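Putative D-alanine N-acetyltransferase of GNAT family (Desulfovibrio desulfuricans subsp. desulfuricans, PDB 2R7H) probably transfers an acyl group, most likely acetyl from acetyl-CoA, to an amine, as other members of the GNAT family do. Local coordinates at residues V119-D122 with V123-G127. Sequence-based numbering, arbitrary orientation.
Sequences VVHD and VRLTG
Arg124 runs back along the helix beside Val120, one turn earlier. Its CG, anti to the carbonyl carbon (chi1 -78°), starts the chain back toward Val120. CB and CG pass the carbonyl of Val120, CG lying 3.3 Å from Val120 O, which also accepts the backbone bond from Arg124 N at 2.9 Å. With the chain extended from CG to NE, CD comes alongside Val120 CG1, and the guanidinium lays one face on that methyl, Val120 CG1 standing 3.6 Å above the plane, toward the rim. Arg124 NE also hydrogen-bonds Val176 O, near the end of the chain, which helps to orient the flat group.

One residue further on, Leu125 reaches back to His121. Leu125 CD1 sits over the imidazole face as a CH-pi contact, 4.1 Å from the ring centroid of His121 and 14° off its normal, while Leu125 CD2 meets His121 CE1 at 3.6 Å. The ring is steadied by His121 ND1, which gives a 2.8 Å bond to Asp122 OD1, nearly straight at 164° and in the ring plane; Asp122 OD2 forms a salt bridge with Arg24. All this belongs to the last turns of helix 111-125, the crossover of a beta-alpha-beta unit between strands 94-102 and 130-136 of the GNAT fold. Its inner side carries Val119 and Val123, side by side, both buried and both touching Tyr85 of strand 78-87. The helix stops in a Schellman motif: Gly127, at positive phi, sends its N to Arg124 O at 3.0 Å, and Gly128 N turns back to Val123 O.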
loop_
_atom_site.group_PDB
_atom_site.type_symbol
_atom_site.label_atom_id
_atom_site.label_comp_id
_atom_site.label_asym_id
_atom_site.label_seq_id
_atom_site.Cartn_x
_atom_site.Cartn_y
_atom_site.Cartn_z
ATOM N N VAL B 119 3.464 15.351 13.031
ATOM C CA VAL B 119 3.587 14.652 11.764
ATOM C C VAL B 119 3.246 15.609 10.633
ATOM O O VAL B 119 3.930 15.632 9.624
ATOM C CB VAL B 119 2.659 13.409 11.703
ATOM C CG1 VAL B 119 2.529 12.920 10.282
ATOM C CG2 VAL B 119 3.176 12.312 12.730
ATOM N N VAL B 120 2.157 16.363 10.794
ATOM C CA VAL B 120 1.706 17.339 9.784
ATOM C C VAL B 120 2.758 18.428 9.544
ATOM O O VAL B 120 2.989 18.797 8.423
ATOM C CB VAL B 120 0.361 17.947 10.154
ATOM C CG1 VAL B 120 0.022 19.143 9.289
ATOM C CG2 VAL B 120 -0.701 16.880 10.068
ATOM N N HIS B 121 3.413 18.884 10.611
ATOM C CA HIS B 121 4.491 19.856 10.522
ATOM C C HIS B 121 5.608 19.295 9.662
ATOM O O HIS B 121 6.096 19.948 8.740
ATOM C CB HIS B 121 5.024 20.141 11.926
ATOM C CG HIS B 121 6.355 20.817 11.960
ATOM N ND1 HIS B 121 7.542 20.116 11.926
ATOM C CD2 HIS B 121 6.693 22.126 12.070
ATOM C CE1 HIS B 121 8.555 20.964 11.989
ATOM N NE2 HIS B 121 8.065 22.188 12.087
ATOM N N ASP B 122 6.002 18.066 9.960
ATOM C CA ASP B 122 7.088 17.409 9.225
ATOM C C ASP B 122 6.805 17.153 7.765
ATOM O O ASP B 122 7.693 17.289 6.951
ATOM C CB ASP B 122 7.492 16.101 9.883
ATOM C CG ASP B 122 8.064 16.277 11.242
ATOM O OD1 ASP B 122 8.267 17.431 11.707
ATOM O OD2 ASP B 122 8.336 15.233 11.856
ATOM N N VAL B 123 5.575 16.736 7.465
ATOM C CA VAL B 123 5.109 16.471 6.117
ATOM C C VAL B 123 5.048 17.805 5.355
ATOM O O VAL B 123 5.430 17.866 4.196
ATOM C CB VAL B 123 3.746 15.734 6.118
ATOM C CG1 VAL B 123 3.092 15.782 4.766
ATOM C CG2 VAL B 123 3.930 14.293 6.608
ATOM N N ARG B 124 4.519 18.850 5.976
ATOM C CA ARG B 124 4.542 20.160 5.345
ATOM C C ARG B 124 5.973 20.603 4.963
ATOM O O ARG B 124 6.191 21.082 3.843
ATOM C CB ARG B 124 3.933 21.212 6.243
ATOM C CG ARG B 124 2.464 21.178 6.256
ATOM C CD ARG B 124 1.847 22.108 7.298
ATOM N NE ARG B 124 0.393 22.165 7.086
ATOM C CZ ARG B 124 -0.505 22.665 7.940
ATOM N NH1 ARG B 124 -0.186 23.034 9.191
ATOM N NH2 ARG B 124 -1.785 22.670 7.562
ATOM N N LEU B 125 6.930 20.437 5.866
ATOM C CA LEU B 125 8.327 20.827 5.567
ATOM C C LEU B 125 9.006 20.168 4.389
ATOM O O LEU B 125 9.862 20.775 3.759
ATOM C CB LEU B 125 9.257 20.693 6.781
ATOM C CG LEU B 125 9.315 21.918 7.687
ATOM C CD1 LEU B 125 7.921 22.422 8.070
ATOM C CD2 LEU B 125 10.184 21.610 8.887
ATOM N N THR B 126 8.635 18.940 4.088
ATOM C CA THR B 126 9.222 18.206 2.996
ATOM C C THR B 126 8.444 18.419 1.722
ATOM O O THR B 126 8.704 17.738 0.757
ATOM C CB THR B 126 9.316 16.717 3.340
ATOM O OG1 THR B 126 8.013 16.216 3.634
ATOM C CG2 THR B 126 10.172 16.523 4.561
ATOM N N GLY B 127 7.495 19.361 1.717
ATOM C CA GLY B 127 6.695 19.688 0.548
ATOM C C GLY B 127 5.427 18.888 0.344
ATOM O O GLY B 127 4.841 18.944 -0.744
#